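Local structure of L-methionine gamma-lyase (Fusobacterium nucleatum subsp. nucleatum, 6LXU) at residues 232-235 and 236-240; 381-384 and 385-388; 301-304 and 305-309; 255-258 and 259-263. The protein belongs to the Cys/Met metabolism family of pyridoxal-phosphate-dependent enzymes and assembles from four copies of one chain. All coordinates share one frame; numbering follows the deposited sequence.

Overall arrangement
All four contacts are local, each within a helix or close to one of its ends. Along the chain the order is contact 1, contact 4, contact 3, contact 2. Contacts 1 and 4 lie on the consecutive helices 229-244 and 250-260, with centres about 25 Å apart. Contact 3 is on the short helix 301-307. Contact 2 opens helix 384-396, close after strand 374-378 of the five-stranded sheet. Contacts 1 and 2 are on opposite sides of the chain's centre, about 42 Å apart between centres. Contacts 2 and 4 come within about 7 Å at their nearest atoms. Both touch the third subunit, consistent with a place at a subunit interface of the tetramer.

Contact 1: 232-235 and 236-240; sequences ADQI and RFVGL
I235 and L240 meet in a local contact along helix 229-244, where the backbone widens by one residue. The first bonds of the segment are regular i to i+4. R236 N donates to A232 O at 2.9 Å, and F237 N donates to D233 O. V238 N to Q234 O is still an i to i+4 bond, but its N-H...O angle is only 135°. Next, L240 N passes over the usual acceptor and donates to I235 O at 2.8 Å, almost straight at 169°.

The side chains of D233 and R236 are joined through water 1. The water donates to D233 OD1 and accepts from R236 NE at 2.8 Å, lying in the plane of the guanidinium at its edge. A bend at chi3 (-64°) turns the guanidinium out of the line of its chain. R236 CD lies 3.6 Å above one face of the F237 ring, offset toward the rim. Beyond the helix, R236 forms a salt bridge with E71 and also donates to L62 O. Within the helix, Q229 NE2 also hydrogen-bonds D233 OD1. On the buried side I235 packs on strand 82-86 and helix 89-100. The i to i+5 bond makes 236-240 a pi-type turn, a local widening within an otherwise alpha-helical segment.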
loop_
_atom_site.group_PDB
_atom_site.type_symbol
_atom_site.label_atom_id
_atom_site.label_comp_id
_atom_site.label_asym_id
_atom_site.label_seq_id
_atom_site.Cartn_x
_atom_site.Cartn_y
_atom_site.Cartn_z
ATOM N N ALA A 232 13.884 -6.857 25.888
ATOM C CA ALA A 232 13.413 -6.369 24.596
ATOM C C ALA A 232 14.537 -5.718 23.820
ATOM O O ALA A 232 14.674 -5.932 22.607
ATOM C CB ALA A 232 12.271 -5.390 24.783
ATOM N N ASP A 233 15.334 -4.889 24.486
ATOM C CA ASP A 233 16.415 -4.185 23.801
ATOM C C ASP A 233 17.440 -5.164 23.239
ATOM O O ASP A 233 17.979 -4.938 22.145
ATOM C CB ASP A 233 17.102 -3.190 24.739
ATOM C CG ASP A 233 16.214 -2.014 25.128
ATOM O OD1 ASP A 233 15.154 -1.815 24.504
ATOM O OD2 ASP A 233 16.598 -1.266 26.065
ATOM N N GLN A 234 17.711 -6.246 23.954
ATOM C CA GLN A 234 18.606 -7.289 23.430
ATOM C C GLN A 234 17.997 -8.021 22.234
ATOM O O GLN A 234 18.674 -8.263 21.232
ATOM C CB GLN A 234 18.972 -8.301 24.514
ATOM C CG GLN A 234 19.756 -7.707 25.680
ATOM C CD GLN A 234 21.054 -7.078 25.241
ATOM O OE1 GLN A 234 21.818 -7.676 24.476
ATOM N NE2 GLN A 234 21.306 -5.852 25.700
ATOM N N ILE A 235 16.722 -8.371 22.318
ATOM C CA ILE A 235 16.056 -9.046 21.193
ATOM C C ILE A 235 16.058 -8.134 19.953
ATOM O O ILE A 235 16.335 -8.597 18.833
ATOM C CB ILE A 235 14.653 -9.520 21.579
ATOM C CG1 ILE A 235 14.735 -10.573 22.689
ATOM C CG2 ILE A 235 13.923 -10.097 20.363
ATOM C CD1 ILE A 235 13.411 -10.860 23.350
ATOM N N ARG A 236 15.811 -6.843 20.139
ATOM C CA ARG A 236 15.834 -5.883 19.041
ATOM C C ARG A 236 17.225 -5.709 18.444
ATOM O O ARG A 236 17.398 -5.775 17.223
ATOM C CB ARG A 236 15.325 -4.516 19.504
ATOM C CG ARG A 236 15.334 -3.440 18.430
ATOM C CD ARG A 236 15.002 -2.072 19.002
ATOM N NE ARG A 236 13.653 -2.044 19.541
ATOM C CZ ARG A 236 12.537 -1.852 18.844
ATOM N NH1 ARG A 236 12.590 -1.600 17.527
ATOM N NH2 ARG A 236 11.372 -1.884 19.466
ATOM N N PHE A 237 18.205 -5.418 19.294
ATOM C CA PHE A 237 19.522 -5.017 18.822
ATOM C C PHE A 237 20.496 -6.159 18.573
ATOM O O PHE A 237 21.585 -5.908 18.053
ATOM C CB PHE A 237 20.128 -3.969 19.770
ATOM C CG PHE A 237 19.364 -2.659 19.798
ATOM C CD1 PHE A 237 19.062 -1.964 18.627
ATOM C CD2 PHE A 237 18.940 -2.115 21.000
ATOM C CE1 PHE A 237 18.375 -0.752 18.660
ATOM C CE2 PHE A 237 18.266 -0.903 21.034
ATOM C CZ PHE A 237 17.978 -0.225 19.869
ATOM N N VAL A 238 20.115 -7.386 18.917
ATOM C CA VAL A 238 20.915 -8.571 18.614
ATOM C C VAL A 238 20.135 -9.488 17.678
ATOM O O VAL A 238 20.498 -9.644 16.491
ATOM C CB VAL A 238 21.376 -9.305 19.893
ATOM C CG1 VAL A 238 22.184 -10.545 19.530
ATOM C CG2 VAL A 238 22.193 -8.370 20.785
ATOM N N GLY A 239 19.059 -10.073 18.182
ATOM C CA GLY A 239 18.288 -11.053 17.422
ATOM C C GLY A 239 17.753 -10.509 16.116
ATOM O O GLY A 239 18.046 -11.044 15.037
ATOM N N LEU A 240 16.987 -9.439 16.194
ATOM C CA LEU A 240 16.398 -8.832 15.000
ATOM C C LEU A 240 17.450 -8.142 14.140
ATOM O O LEU A 240 17.514 -8.358 12.922
ATOM C CB LEU A 240 15.299 -7.849 15.402
ATOM C CG LEU A 240 14.692 -6.981 14.294
ATOM C CD1 LEU A 240 14.062 -7.795 13.171
ATOM C CD2 LEU A 240 13.652 -6.043 14.891
HETATM O O HOH W 1 13.524 -2.740 22.299
#

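Contact 2: 381-384 and 385-388; sequences LENV and EDII
N383 O accepts two backbone hydrogen bonds from the following turn. D386 N donates to N383 O at 2.9 Å, from well above the carbonyl plane. I387 N donates to N383 O at 3.2 Å, in that plane. One residue on, I388 N donates to V384 O at 2.9 Å, and the bond is nearly straight at 172°.

The side chains of N383 and E385 are linked by water 2, which accepts from N383 ND2 at 3.0 Å and donates to E385 OE1 at 2.7 Å. E385 is bent at chi2 (80°), which folds its carboxylate back toward N383. N383 and D386 point the same way, side by side, with their amide and carboxylate planes 74° apart. Their polar ends are held by the third subunit: N383 ND2 by E264 and D386 OD2 by T13 of that subunit.

N383 occupies the N-cap position of helix 384-396. Its side chain makes no capping bond; its carbonyl starts the helical bonding by accepting from D386 N and I387 N.

E382 and I387 cross at about a right angle, I387 CD1 lying 3.6 Å from E382 OE1. That carboxylate bonds to T347 through OE1 and to H17 of the third subunit through OE2. V384 and I388 run alongside each other, V384 CG2 to I388 CD1 at 4.0 Å. I387 continues the packing onto I277 of helix 263-282.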
loop_
_atom_site.group_PDB
_atom_site.type_symbol
_atom_site.label_atom_id
_atom_site.label_comp_id
_atom_site.label_asym_id
_atom_site.label_seq_id
_atom_site.Cartn_x
_atom_site.Cartn_y
_atom_site.Cartn_z
ATOM N N LEU A 381 -15.991 -14.960 11.364
ATOM C CA LEU A 381 -16.944 -13.940 11.815
ATOM C C LEU A 381 -18.261 -13.959 11.050
ATOM O O LEU A 381 -19.109 -13.108 11.270
ATOM C CB LEU A 381 -16.296 -12.555 11.702
ATOM C CG LEU A 381 -14.977 -12.376 12.445
ATOM C CD1 LEU A 381 -14.434 -10.972 12.254
ATOM C CD2 LEU A 381 -15.119 -12.700 13.919
ATOM N N GLU A 382 -18.455 -14.940 10.179
ATOM C CA GLU A 382 -19.711 -15.060 9.454
ATOM C C GLU A 382 -20.861 -15.283 10.433
ATOM O O GLU A 382 -20.656 -15.650 11.604
ATOM C CB GLU A 382 -19.672 -16.212 8.453
ATOM C CG GLU A 382 -18.564 -16.120 7.414
ATOM C CD GLU A 382 -17.296 -16.860 7.778
ATOM O OE1 GLU A 382 -17.102 -17.157 8.982
ATOM O OE2 GLU A 382 -16.500 -17.157 6.861
ATOM N N ASN A 383 -22.088 -15.060 9.973
ATOM C CA ASN A 383 -23.235 -15.366 10.830
ATOM C C ASN A 383 -23.230 -16.850 11.165
ATOM O O ASN A 383 -23.043 -17.696 10.292
ATOM C CB ASN A 383 -24.521 -14.928 10.185
ATOM C CG ASN A 383 -24.560 -13.428 10.024
ATOM O OD1 ASN A 383 -24.082 -12.891 9.025
ATOM N ND2 ASN A 383 -25.063 -12.737 11.040
ATOM N N VAL A 384 -23.367 -17.146 12.453
ATOM C CA VAL A 384 -23.144 -18.513 12.917
ATOM C C VAL A 384 -24.126 -19.501 12.280
ATOM O O VAL A 384 -23.772 -20.652 12.026
ATOM C CB VAL A 384 -23.163 -18.590 14.454
ATOM C CG1 VAL A 384 -24.557 -18.423 15.024
ATOM C CG2 VAL A 384 -22.513 -19.878 14.944
ATOM N N GLU A 385 -25.339 -19.036 11.984
ATOM C CA GLU A 385 -26.344 -19.887 11.339
ATOM C C GLU A 385 -25.841 -20.355 9.984
ATOM O O GLU A 385 -26.132 -21.479 9.565
ATOM C CB GLU A 385 -27.682 -19.160 11.152
ATOM C CG GLU A 385 -28.375 -18.705 12.433
ATOM C CD GLU A 385 -27.842 -17.416 13.053
ATOM O OE1 GLU A 385 -26.964 -16.743 12.452
ATOM O OE2 GLU A 385 -28.326 -17.063 14.155
ATOM N N ASP A 386 -25.094 -19.498 9.282
ATOM C CA ASP A 386 -24.574 -19.839 7.967
ATOM C C ASP A 386 -23.394 -20.803 8.059
ATOM O O ASP A 386 -23.258 -21.702 7.223
ATOM C CB ASP A 386 -24.160 -18.561 7.222
ATOM C CG ASP A 386 -25.318 -17.608 6.999
ATOM O OD1 ASP A 386 -26.475 -18.086 6.819
ATOM O OD2 ASP A 386 -25.088 -16.377 6.994
ATOM N N ILE A 387 -22.528 -20.620 9.056
ATOM C CA ILE A 387 -21.418 -21.544 9.241
ATOM C C ILE A 387 -21.970 -22.938 9.577
ATOM O O ILE A 387 -21.541 -23.929 8.997
ATOM C CB ILE A 387 -20.443 -21.077 10.345
ATOM C CG1 ILE A 387 -19.877 -19.666 10.051
ATOM C CG2 ILE A 387 -19.293 -22.069 10.481
ATOM C CD1 ILE A 387 -19.155 -19.062 11.244
ATOM N N ILE A 388 -22.916 -22.981 10.509
ATOM C CA ILE A 388 -23.538 -24.250 10.899
ATOM C C ILE A 388 -24.289 -24.889 9.735
ATOM O O ILE A 388 -24.178 -26.102 9.543
ATOM C CB ILE A 388 -24.401 -24.086 12.163
ATOM C CG1 ILE A 388 -23.468 -23.855 13.362
ATOM C CG2 ILE A 388 -25.264 -25.331 12.399
ATOM C CD1 ILE A 388 -24.137 -23.523 14.679
HETATM O O HOH W 2 -26.074 -14.333 13.323
#

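Contact 3: 301-304 and 305-309; sequences YEIA and KKQMK
E302 and K305 lie side by side and point the same way, while the Y301 side chain crosses K305 obliquely. K305 is stretched out to its amino group, with CG anti to the backbone N (chi1 -171°). This brings K305 CD near two neighbours, 3.9 Å from Y301 OH and 4.1 Å from E302 OE1. The opposite charges do not touch: E302 OE1 and K305 NZ are 4.9 Å apart. Any attraction between them is probably modest at this exposed position.

I303 and Q307 also run alongside each other. I303 CG2 lies against the Q307 amide, 3.9 Å from Q307 NE2. Both ends of that amide are engaged elsewhere, NE2 with V167 O and OE1 with L169 N. This holds its orientation and ties the helix to the segment entering helix 169-176.

A304 and M308 form the buried pair, with A304 CB 4.0 Å from M308 SD. The thioether chain also passes the A304 carbonyl: M308 CB is 3.2 Å from A304 O.

Beneath these pairs run the i to i+4 backbone bonds. K305 N to Y301 O is the shorter of the first two, and K306 N to E302 O is longer. Weak i to i+3 bonds from K306 N to I303 O and from Q307 N to A304 O accompany them. M308 N still donates to A304 O at 2.9 Å. K309 then pairs by backbone with M195. This is the C-terminal end of a short alpha helix, with bifurcated bonds in its last turn and M308 the first residue to leave helical angles.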
loop_
_atom_site.group_PDB
_atom_site.type_symbol
_atom_site.label_atom_id
_atom_site.label_comp_id
_atom_site.label_asym_id
_atom_site.label_seq_id
_atom_site.Cartn_x
_atom_site.Cartn_y
_atom_site.Cartn_z
ATOM N N TYR A 301 -9.480 -28.764 31.424
ATOM C CA TYR A 301 -10.565 -27.782 31.404
ATOM C C TYR A 301 -10.429 -26.794 32.572
ATOM O O TYR A 301 -10.601 -25.588 32.411
ATOM C CB TYR A 301 -11.927 -28.497 31.459
ATOM C CG TYR A 301 -13.072 -27.591 31.851
ATOM C CD1 TYR A 301 -13.588 -26.655 30.954
ATOM C CD2 TYR A 301 -13.654 -27.671 33.120
ATOM C CE1 TYR A 301 -14.626 -25.819 31.311
ATOM C CE2 TYR A 301 -14.695 -26.827 33.487
ATOM C CZ TYR A 301 -15.173 -25.906 32.580
ATOM O OH TYR A 301 -16.205 -25.076 32.930
ATOM N N GLU A 302 -10.130 -27.321 33.761
ATOM C CA GLU A 302 -10.059 -26.471 34.946
ATOM C C GLU A 302 -8.893 -25.485 34.879
ATOM O O GLU A 302 -9.018 -24.362 35.351
ATOM C CB GLU A 302 -10.004 -27.308 36.232
ATOM C CG GLU A 302 -11.257 -28.144 36.501
ATOM C CD GLU A 302 -12.516 -27.345 36.802
ATOM O OE1 GLU A 302 -12.455 -26.141 37.114
ATOM O OE2 GLU A 302 -13.614 -27.949 36.730
ATOM N N ILE A 303 -7.788 -25.893 34.251
ATOM C CA ILE A 303 -6.655 -24.982 34.025
ATOM C C ILE A 303 -7.053 -23.886 33.032
ATOM O O ILE A 303 -6.795 -22.705 33.243
ATOM C CB ILE A 303 -5.417 -25.751 33.519
ATOM C CG1 ILE A 303 -4.890 -26.701 34.612
ATOM C CG2 ILE A 303 -4.319 -24.797 33.082
ATOM C CD1 ILE A 303 -3.993 -27.800 34.097
ATOM N N ALA A 304 -7.716 -24.282 31.944
ATOM C CA ALA A 304 -8.201 -23.312 30.958
ATOM C C ALA A 304 -9.127 -22.295 31.605
ATOM O O ALA A 304 -9.015 -21.097 31.350
ATOM C CB ALA A 304 -8.912 -24.016 29.809
ATOM N N LYS A 305 -10.026 -22.774 32.466
ATOM C CA LYS A 305 -10.954 -21.886 33.164
ATOM C C LYS A 305 -10.238 -20.875 34.068
ATOM O O LYS A 305 -10.711 -19.762 34.243
ATOM C CB LYS A 305 -11.957 -22.711 33.970
ATOM C CG LYS A 305 -13.105 -21.905 34.556
ATOM C CD LYS A 305 -14.051 -22.818 35.314
ATOM C CE LYS A 305 -15.233 -22.042 35.874
ATOM N NZ LYS A 305 -16.077 -22.883 36.765
ATOM N N LYS A 306 -9.100 -21.253 34.638
ATOM C CA LYS A 306 -8.347 -20.350 35.494
ATOM C C LYS A 306 -7.529 -19.326 34.739
ATOM O O LYS A 306 -7.356 -18.218 35.225
ATOM C CB LYS A 306 -7.372 -21.127 36.360
ATOM C CG LYS A 306 -7.946 -21.959 37.491
ATOM C CD LYS A 306 -8.435 -21.050 38.587
ATOM C CE LYS A 306 -8.823 -21.815 39.835
ATOM N NZ LYS A 306 -9.198 -20.878 40.917
ATOM N N GLN A 307 -6.952 -19.698 33.589
ATOM C CA GLN A 307 -6.001 -18.808 32.907
ATOM C C GLN A 307 -6.524 -18.176 31.613
ATOM O O GLN A 307 -5.824 -17.339 31.051
ATOM C CB GLN A 307 -4.657 -19.516 32.683
ATOM C CG GLN A 307 -4.651 -20.543 31.572
ATOM C CD GLN A 307 -3.387 -21.380 31.483
ATOM O OE1 GLN A 307 -2.499 -21.336 32.346
ATOM N NE2 GLN A 307 -3.306 -22.186 30.429
ATOM N N MET A 308 -7.727 -18.552 31.180
ATOM C CA MET A 308 -8.316 -18.013 29.950
ATOM C C MET A 308 -9.645 -17.345 30.267
ATOM O O MET A 308 -10.507 -17.945 30.916
ATOM C CB MET A 308 -8.574 -19.105 28.916
ATOM C CG MET A 308 -7.347 -19.920 28.539
ATOM S SD MET A 308 -7.680 -21.149 27.263
ATOM C CE MET A 308 -7.866 -20.151 25.788
ATOM N N LYS A 309 -9.836 -16.128 29.778
ATOM C CA LYS A 309 -11.099 -15.410 29.971
ATOM C C LYS A 309 -12.213 -15.939 29.087
ATOM O O LYS A 309 -13.386 -15.753 29.404
ATOM C CB LYS A 309 -10.909 -13.921 29.718
ATOM C CG LYS A 309 -9.962 -13.260 30.701
ATOM C CD LYS A 309 -9.853 -11.785 30.371
ATOM C CE LYS A 309 -8.880 -11.048 31.267
ATOM N NZ LYS A 309 -8.792 -9.607 30.895
#

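Contact 4: 255-258 and 259-263; sequences YIIR and GLKTF
R258 and K261 meet through the face of a flat peptide group. K261 N donates a hydrogen bond to R258 O at 3.1 Å, from above the carbonyl plane (64° out of it). A second, weak bond runs from K261 N to I257 O. For the two preceding N-H groups the approach is more regular: G259 N reaches Y255 O at 2.8 Å, tilted 26° from the carbonyl plane, and L260 N reaches I256 O at 2.8 Å.

R258 O also takes a bond from water 3 at 2.8 Å. That water is hydrogen-bonded to T262 OG1 at 2.7 Å, bridging R258 to T262 of the type I beta turn L260-F263. R266 NE also bonds T262 OG1. Side-chain contact across the turn is light, with I256 CG2 and L260 CD1 4.3 Å apart; both residues pack on L70 of helix 65-78.

The long side chains lead elsewhere. R258 is extended from CG to NE and forms a salt bridge with D219 of the third subunit. K261 NZ pairs with E346 of the third subunit and with I16 O of its own chain. The chemistry therefore divides: backbone and water carry the chain from helix 250-260 into the turn before helix 263-282, while R258, and in part K261, bind across the interface with the third subunit.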
loop_
_atom_site.group_PDB
_atom_site.type_symbol
_atom_site.label_atom_id
_atom_site.label_comp_id
_atom_site.label_asym_id
_atom_site.label_seq_id
_atom_site.Cartn_x
_atom_site.Cartn_y
_atom_site.Cartn_z
ATOM N N TYR A 255 -1.209 -2.206 8.415
ATOM C CA TYR A 255 -2.310 -3.164 8.317
ATOM C C TYR A 255 -2.650 -3.778 9.673
ATOM O O TYR A 255 -3.820 -3.987 9.985
ATOM C CB TYR A 255 -1.989 -4.275 7.321
ATOM C CG TYR A 255 -2.179 -3.977 5.845
ATOM C CD1 TYR A 255 -3.384 -3.488 5.341
ATOM C CD2 TYR A 255 -1.195 -4.333 4.926
ATOM C CE1 TYR A 255 -3.562 -3.315 3.979
ATOM C CE2 TYR A 255 -1.382 -4.149 3.560
ATOM C CZ TYR A 255 -2.575 -3.640 3.096
ATOM O OH TYR A 255 -2.792 -3.436 1.743
ATOM N N ILE A 256 -1.634 -4.095 10.475
ATOM C CA ILE A 256 -1.892 -4.724 11.773
ATOM C C ILE A 256 -2.485 -3.711 12.760
ATOM O O ILE A 256 -3.445 -4.032 13.460
ATOM C CB ILE A 256 -0.633 -5.368 12.375
ATOM C CG1 ILE A 256 -0.010 -6.395 11.415
ATOM C CG2 ILE A 256 -0.979 -6.042 13.700
ATOM C CD1 ILE A 256 1.446 -6.658 11.691
ATOM N N ILE A 257 -1.932 -2.504 12.810
ATOM C CA ILE A 257 -2.556 -1.438 13.610
ATOM C C ILE A 257 -4.042 -1.300 13.245
ATOM O O ILE A 257 -4.918 -1.217 14.118
ATOM C CB ILE A 257 -1.815 -0.101 13.396
ATOM C CG1 ILE A 257 -0.426 -0.143 14.037
ATOM C CG2 ILE A 257 -2.626 1.077 13.936
ATOM C CD1 ILE A 257 0.493 0.953 13.564
ATOM N N ARG A 258 -4.304 -1.270 11.945
ATOM C CA ARG A 258 -5.666 -1.149 11.450
ATOM C C ARG A 258 -6.513 -2.345 11.903
ATOM O O ARG A 258 -7.643 -2.170 12.372
ATOM C CB ARG A 258 -5.637 -1.061 9.935
ATOM C CG ARG A 258 -6.967 -0.691 9.320
ATOM C CD ARG A 258 -6.903 -0.771 7.823
ATOM N NE ARG A 258 -7.874 0.053 7.125
ATOM C CZ ARG A 258 -8.916 -0.346 6.412
ATOM N NH1 ARG A 258 -9.322 -1.629 6.428
ATOM N NH2 ARG A 258 -9.580 0.536 5.698
ATOM N N GLY A 259 -5.970 -3.555 11.756
ATOM C CA GLY A 259 -6.646 -4.754 12.242
ATOM C C GLY A 259 -6.958 -4.701 13.726
ATOM O O GLY A 259 -8.019 -5.176 14.171
ATOM N N LEU A 260 -6.050 -4.131 14.505
ATOM C CA LEU A 260 -6.251 -4.030 15.953
ATOM C C LEU A 260 -7.392 -3.095 16.335
ATOM O O LEU A 260 -7.923 -3.233 17.449
ATOM C CB LEU A 260 -4.963 -3.643 16.672
ATOM C CG LEU A 260 -3.910 -4.759 16.718
ATOM C CD1 LEU A 260 -2.582 -4.230 17.231
ATOM C CD2 LEU A 260 -4.361 -5.938 17.564
ATOM N N LYS A 261 -7.806 -2.186 15.453
ATOM C CA LYS A 261 -8.951 -1.324 15.755
ATOM C C LYS A 261 -10.215 -2.136 16.038
ATOM O O LYS A 261 -11.077 -1.659 16.777
ATOM C CB LYS A 261 -9.248 -0.360 14.606
ATOM C CG LYS A 261 -8.119 0.581 14.244
ATOM C CD LYS A 261 -7.861 1.649 15.288
ATOM C CE LYS A 261 -6.692 2.532 14.880
ATOM N NZ LYS A 261 -6.449 3.594 15.890
ATOM N N THR A 262 -10.336 -3.324 15.436
ATOM C CA THR A 262 -11.493 -4.192 15.635
ATOM C C THR A 262 -11.164 -5.436 16.461
ATOM O O THR A 262 -11.992 -6.336 16.568
ATOM C CB THR A 262 -12.104 -4.610 14.291
ATOM O OG1 THR A 262 -11.121 -5.278 13.490
ATOM C CG2 THR A 262 -12.688 -3.403 13.568
ATOM N N PHE A 263 -9.985 -5.485 17.091
ATOM C CA PHE A 263 -9.545 -6.690 17.803
ATOM C C PHE A 263 -10.569 -7.149 18.848
ATOM O O PHE A 263 -10.912 -8.342 18.910
ATOM C CB PHE A 263 -8.183 -6.430 18.446
ATOM C CG PHE A 263 -7.676 -7.570 19.281
ATOM C CD1 PHE A 263 -7.339 -8.787 18.710
ATOM C CD2 PHE A 263 -7.515 -7.420 20.645
ATOM C CE1 PHE A 263 -6.874 -9.838 19.492
ATOM C CE2 PHE A 263 -7.045 -8.472 21.428
ATOM C CZ PHE A 263 -6.722 -9.675 20.850
HETATM O O HOH W 3 -9.892 -3.653 11.696
#